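Local atomic coordinates of beta-lactamase (PDB entry 5E2G), a protein that probably hydrolyses beta-lactams to substituted beta-amino acids as a class C beta-lactamase. Residues Thr9-Gln13 and Ala350-Ile354; Glu93-Phe99 and Leu133-Pro138. One frame throughout, in Å; residues are numbered along the deposited sequence.

Contact 1: residues Thr9-Gln13 and Ala350-Ile354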
loop_
_atom_site.group_PDB
_atom_site.type_symbol
_atom_site.label_atom_id
_atom_site.label_comp_id
_atom_site.label_asym_id
_atom_site.label_seq_id
_atom_site.Cartn_x
_atom_site.Cartn_y
_atom_site.Cartn_z
ATOM N N THR A 9 7.722 13.726 -20.376
ATOM C CA THR A 9 6.522 14.038 -19.609
ATOM C C THR A 9 6.753 13.816 -18.119
ATOM O O THR A 9 6.376 14.651 -17.288
ATOM C CB THR A 9 5.347 13.189 -20.095
ATOM O OG1 THR A 9 5.142 13.403 -21.495
ATOM C CG2 THR A 9 4.088 13.558 -19.335
ATOM N N VAL A 10 7.371 12.688 -17.762
ATOM C CA VAL A 10 7.655 12.419 -16.356
ATOM C C VAL A 10 8.649 13.439 -15.821
ATOM O O VAL A 10 8.422 14.068 -14.779
ATOM C CB VAL A 10 8.165 10.978 -16.175
ATOM C CG1 VAL A 10 8.769 10.796 -14.799
ATOM C CG2 VAL A 10 7.031 9.992 -16.380
ATOM N N THR A 11 9.748 13.639 -16.550
ATOM C CA THR A 11 10.826 14.499 -16.073
ATOM C C THR A 11 10.321 15.891 -15.731
ATOM O O THR A 11 10.724 16.471 -14.716
ATOM C CB THR A 11 11.933 14.580 -17.126
ATOM O OG1 THR A 11 12.398 13.260 -17.437
ATOM C CG2 THR A 11 13.092 15.410 -16.611
ATOM N N ARG A 12 9.423 16.439 -16.555
ATOM C CA ARG A 12 8.915 17.782 -16.309
ATOM C C ARG A 12 8.172 17.883 -14.985
ATOM O O ARG A 12 8.030 18.989 -14.452
ATOM C CB ARG A 12 8.011 18.225 -17.459
ATOM C CG ARG A 12 8.733 18.324 -18.788
ATOM C CD ARG A 12 7.923 19.091 -19.825
ATOM N NE ARG A 12 7.864 18.372 -21.096
ATOM C CZ ARG A 12 6.844 17.604 -21.470
ATOM N NH1 ARG A 12 5.787 17.461 -20.673
ATOM N NH2 ARG A 12 6.873 16.981 -22.643
ATOM N N GLN A 13 7.699 16.762 -14.437
ATOM C CA GLN A 13 7.093 16.772 -13.111
ATOM C C GLN A 13 8.097 16.434 -12.015
ATOM O O GLN A 13 8.117 17.084 -10.963
ATOM C CB GLN A 13 5.930 15.779 -13.055
ATOM C CG GLN A 13 4.876 15.991 -14.106
ATOM C CD GLN A 13 4.163 17.310 -13.943
ATOM O OE1 GLN A 13 3.848 17.728 -12.825
ATOM N NE2 GLN A 13 3.905 17.982 -15.060
ATOM N N ALA A 350 1.418 15.417 -9.307
ATOM C CA ALA A 350 2.278 14.958 -10.392
ATOM C C ALA A 350 1.682 13.740 -11.091
ATOM O O ALA A 350 1.679 13.665 -12.324
ATOM C CB ALA A 350 3.675 14.663 -9.848
ATOM N N ALA A 351 1.159 12.782 -10.325
ATOM C CA ALA A 351 0.508 11.630 -10.936
ATOM C C ALA A 351 -0.675 12.060 -11.793
ATOM O O ALA A 351 -0.861 11.564 -12.909
ATOM C CB ALA A 351 0.059 10.656 -9.849
ATOM N N TYR A 352 -1.485 12.986 -11.285
ATOM C CA TYR A 352 -2.653 13.444 -12.027
ATOM C C TYR A 352 -2.243 14.116 -13.329
ATOM O O TYR A 352 -2.848 13.877 -14.379
ATOM C CB TYR A 352 -3.472 14.394 -11.154
ATOM C CG TYR A 352 -4.868 14.722 -11.655
ATOM C CD1 TYR A 352 -5.918 13.833 -11.478
ATOM C CD2 TYR A 352 -5.140 15.941 -12.264
ATOM C CE1 TYR A 352 -7.196 14.135 -11.910
ATOM C CE2 TYR A 352 -6.418 16.256 -12.702
ATOM C CZ TYR A 352 -7.445 15.349 -12.519
ATOM O OH TYR A 352 -8.715 15.667 -12.956
ATOM N N ARG A 353 -1.207 14.952 -13.286
ATOM C CA ARG A 353 -0.721 15.582 -14.507
ATOM C C ARG A 353 -0.112 14.553 -15.449
ATOM O O ARG A 353 -0.429 14.530 -16.643
ATOM C CB ARG A 353 0.300 16.663 -14.167
ATOM C CG ARG A 353 -0.246 17.743 -13.261
ATOM C CD ARG A 353 0.805 18.793 -12.972
ATOM N NE ARG A 353 0.380 19.755 -11.954
ATOM C CZ ARG A 353 0.945 19.869 -10.755
ATOM N NH1 ARG A 353 1.964 19.082 -10.422
ATOM N NH2 ARG A 353 0.498 20.775 -9.891
ATOM N N ILE A 354 0.761 13.688 -14.927
ATOM C CA ILE A 354 1.403 12.680 -15.764
ATOM C C ILE A 354 0.356 11.776 -16.401
ATOM O O ILE A 354 0.301 11.636 -17.625
ATOM C CB ILE A 354 2.422 11.869 -14.952
ATOM C CG1 ILE A 354 3.631 12.728 -14.611
ATOM C CG2 ILE A 354 2.866 10.658 -15.735
ATOM C CD1 ILE A 354 4.512 12.114 -13.559
#
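The N-terminal and C-terminal helices, which lie side by side on the central sheet in class C beta-lactamases, meet through Gln13, Ile354 and Arg353. The two short segments run nearly antiparallel, their N-to-C directions 152° apart, with axes 9.8 Å apart at closest. Gln13 bridges much of that gap: its CG, anti to the carbonyl carbon (chi1 -55°), lies beside Ile354, and the bend at chi2 turns the amide to Arg353. CG of Gln13 is 3.5 Å from CG1 of Ile354, the two side chains running alongside each other in opposite senses. Nearer the backbone, CB of Gln13 rests 4.1 Å from CB of Ala350. The side chains of Gln13 and Arg353 cross at about a right angle, yet the amide and guanidinium planes are only 32° apart. OE1 of Gln13 sits 3.2 Å from CD of Arg353 and takes a weak hydrogen bond (3.3 Å) from NH1 of Arg353 at the guanidinium edge. This polar pair covers one side of the apolar seam. Toward the sheet, Val10 packs on Ile28 and Ile30 of strand 25-32 and on Phe39 and Tyr41 of strand 35-42, while Ile354 reaches Ile30 and Ile334 of strand 332-338.

Contact 2: residues Glu93-Phe99 and Leu133-Pro138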
loop_
_atom_site.group_PDB
_atom_site.type_symbol
_atom_site.label_atom_id
_atom_site.label_comp_id
_atom_site.label_asym_id
_atom_site.label_seq_id
_atom_site.Cartn_x
_atom_site.Cartn_y
_atom_site.Cartn_z
ATOM N N GLU A 93 -8.093 -16.149 23.073
ATOM C CA GLU A 93 -8.075 -15.439 24.349
ATOM C C GLU A 93 -8.942 -14.187 24.302
ATOM O O GLU A 93 -9.614 -13.851 25.285
ATOM C CB GLU A 93 -6.639 -15.068 24.725
ATOM C CG GLU A 93 -5.671 -16.236 24.814
ATOM C CD GLU A 93 -4.574 -15.992 25.843
ATOM O OE1 GLU A 93 -4.884 -15.398 26.899
ATOM O OE2 GLU A 93 -3.410 -16.381 25.598
ATOM N N LEU A 94 -8.935 -13.482 23.166
ATOM C CA LEU A 94 -9.651 -12.223 23.013
ATOM C C LEU A 94 -11.155 -12.396 22.961
ATOM O O LEU A 94 -11.870 -11.389 22.953
ATOM C CB LEU A 94 -9.191 -11.505 21.750
ATOM C CG LEU A 94 -7.702 -11.194 21.668
ATOM C CD1 LEU A 94 -7.385 -10.378 20.412
ATOM C CD2 LEU A 94 -7.256 -10.472 22.928
ATOM N N GLN A 95 -11.653 -13.625 22.899
ATOM C CA GLN A 95 -13.089 -13.837 22.976
ATOM C C GLN A 95 -13.608 -13.282 24.293
ATOM O O GLN A 95 -13.112 -13.636 25.367
ATOM C CB GLN A 95 -13.413 -15.322 22.851
ATOM C CG GLN A 95 -12.948 -15.933 21.548
ATOM C CD GLN A 95 -13.062 -17.439 21.543
ATOM O OE1 GLN A 95 -13.577 -18.034 22.487
ATOM N NE2 GLN A 95 -12.578 -18.066 20.478
ATOM N N GLY A 96 -14.595 -12.393 24.202
ATOM C CA GLY A 96 -15.059 -11.622 25.334
ATOM C C GLY A 96 -14.451 -10.240 25.440
ATOM O O GLY A 96 -14.914 -9.435 26.258
ATOM N N LYS A 97 -13.461 -9.951 24.662
ATOM C CA LYS A 97 -12.823 -8.656 24.698
ATOM C C LYS A 97 -13.244 -7.823 23.497
ATOM O O LYS A 97 -13.524 -8.372 22.423
ATOM C CB LYS A 97 -11.304 -8.806 24.709
ATOM C CG LYS A 97 -10.692 -8.706 26.086
ATOM C CD LYS A 97 -11.289 -9.700 27.060
ATOM C CE LYS A 97 -12.191 -9.014 28.087
ATOM N NZ LYS A 97 -11.607 -7.753 28.631
ATOM N N PRO A 98 -13.308 -6.497 23.688
ATOM C CA PRO A 98 -13.739 -5.606 22.592
ATOM C C PRO A 98 -13.066 -5.876 21.255
ATOM O O PRO A 98 -13.710 -5.727 20.210
ATOM C CB PRO A 98 -13.387 -4.218 23.141
ATOM C CG PRO A 98 -13.599 -4.362 24.615
ATOM C CD PRO A 98 -13.177 -5.767 24.966
ATOM N N PHE A 99 -11.797 -6.281 21.255
ATOM C CA PHE A 99 -11.108 -6.582 20.008
ATOM C C PHE A 99 -11.493 -7.939 19.439
ATOM O O PHE A 99 -11.346 -8.149 18.229
ATOM C CB PHE A 99 -9.589 -6.522 20.210
ATOM C CG PHE A 99 -8.818 -6.452 18.923
ATOM C CD1 PHE A 99 -8.650 -5.239 18.268
ATOM C CD2 PHE A 99 -8.279 -7.599 18.354
ATOM C CE1 PHE A 99 -7.951 -5.162 17.070
ATOM C CE2 PHE A 99 -7.580 -7.537 17.152
ATOM C CZ PHE A 99 -7.414 -6.313 16.512
ATOM N N LEU A 133 -3.981 -6.194 23.075
ATOM C CA LEU A 133 -5.302 -6.314 22.470
ATOM C C LEU A 133 -6.381 -6.558 23.517
ATOM O O LEU A 133 -7.520 -6.101 23.355
ATOM C CB LEU A 133 -5.301 -7.434 21.434
ATOM C CG LEU A 133 -4.363 -7.210 20.254
ATOM C CD1 LEU A 133 -4.226 -8.472 19.425
ATOM C CD2 LEU A 133 -4.875 -6.068 19.406
ATOM N N ASP A 134 -6.042 -7.262 24.599
ATOM C CA ASP A 134 -7.027 -7.541 25.638
ATOM C C ASP A 134 -7.511 -6.265 26.319
ATOM O O ASP A 134 -8.712 -6.099 26.559
ATOM C CB ASP A 134 -6.436 -8.499 26.664
ATOM C CG ASP A 134 -7.073 -9.871 26.604
ATOM O OD1 ASP A 134 -8.163 -10.060 27.204
ATOM O OD2 ASP A 134 -6.475 -10.762 25.957
ATOM N N ALA A 135 -6.597 -5.361 26.655
ATOM C CA ALA A 135 -6.966 -4.130 27.343
ATOM C C ALA A 135 -7.497 -3.057 26.403
ATOM O O ALA A 135 -7.943 -2.007 26.877
ATOM C CB ALA A 135 -5.768 -3.584 28.110
ATOM N N TRP A 136 -7.458 -3.297 25.097
ATOM C CA TRP A 136 -7.863 -2.295 24.127
ATOM C C TRP A 136 -9.349 -1.994 24.242
ATOM O O TRP A 136 -10.184 -2.901 24.180
ATOM C CB TRP A 136 -7.539 -2.782 22.725
ATOM C CG TRP A 136 -8.058 -1.896 21.653
ATOM C CD1 TRP A 136 -7.491 -0.746 21.199
ATOM C CD2 TRP A 136 -9.249 -2.089 20.883
ATOM N NE1 TRP A 136 -8.254 -0.209 20.191
ATOM C CE2 TRP A 136 -9.335 -1.019 19.975
ATOM C CE3 TRP A 136 -10.248 -3.063 20.873
ATOM C CZ2 TRP A 136 -10.380 -0.899 19.063
ATOM C CZ3 TRP A 136 -11.284 -2.941 19.968
ATOM C CH2 TRP A 136 -11.340 -1.870 19.074
ATOM N N ARG A 137 -9.682 -0.716 24.396
ATOM C CA ARG A 137 -11.068 -0.275 24.459
ATOM C C ARG A 137 -11.322 0.712 23.326
ATOM O O ARG A 137 -10.643 1.750 23.254
ATOM C CB ARG A 137 -11.381 0.356 25.819
ATOM C CG ARG A 137 -11.205 -0.599 26.986
ATOM C CD ARG A 137 -12.133 -1.788 26.844
ATOM N NE ARG A 137 -11.997 -2.752 27.936
ATOM C CZ ARG A 137 -11.290 -3.880 27.872
ATOM N NH1 ARG A 137 -10.638 -4.208 26.761
ATOM N NH2 ARG A 137 -11.238 -4.688 28.925
ATOM N N PRO A 138 -12.265 0.443 22.430
ATOM C CA PRO A 138 -12.434 1.293 21.248
ATOM C C PRO A 138 -13.088 2.627 21.570
ATOM O O PRO A 138 -13.816 2.778 22.549
ATOM C CB PRO A 138 -13.342 0.454 20.346
ATOM C CG PRO A 138 -14.141 -0.366 21.301
ATOM C CD PRO A 138 -13.225 -0.672 22.455
HETATM O O HOH W 1 -10.366 -5.766 23.830
#
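One water gathers three backbone groups from both segments: it accepts from N of Phe99 at 3.0 Å and lies within hydrogen-bonding distance of O of Leu133 and O of Trp136. The carbonyl of Trp136 also receives NH1 of Arg137, which approaches from above the carbonyl plane. That same NH1 makes a shorter bond, 2.7 Å, to O of Asp134, holding the guanidinium against the end of helix 126-135. CD of Pro98 covers a guanidinium face, 3.5 Å from NH1 of Arg137. NZ of Lys97 comes to 3.1 Å from NH2 of Arg137, a like-charged pair that nearby OD1 of Asp134 may partly offset. The contact joins the end of that helix to the loop after helix 87-90 in the family's helical domain. A type II turn from Leu94 to Lys97 reverses the loop. Farther along, CG of Phe99 stands opposite its own backbone N (chi1 -164°), which brings one face of the ring to Leu133 and its edge to Trp136. CD2 of Leu133 sits over the ring centre, 3.7 Å away in a CH-pi contact, whereas the edge meets the Trp136 face in a T-shaped stack, planes 88° apart. CD1 of Leu94 packs 3.7 Å from CB of Leu133.

In the fold
The two contacts illustrate how one chain can be closed at both long and short range. Residues 9-13 come first, then 93-99 and 133-138, and finally 350-354, so contact 2 falls within the long excursion that contact 1 brings back together. Contact 1 joins segments 337 residues apart, pairing helix 3-21 with helix 344-357 beside the large antiparallel sheet. Contact 2, spanning 34 residues, lies in the helical region; the residues between its segments hold helix and no strand. Their centres are 46 Å apart, their nearest atoms about 32 Å, on opposite sides of the chain's centre. They share neither helix nor strand, and serve as separate pieces of packing in the two structural regions characteristic of the family.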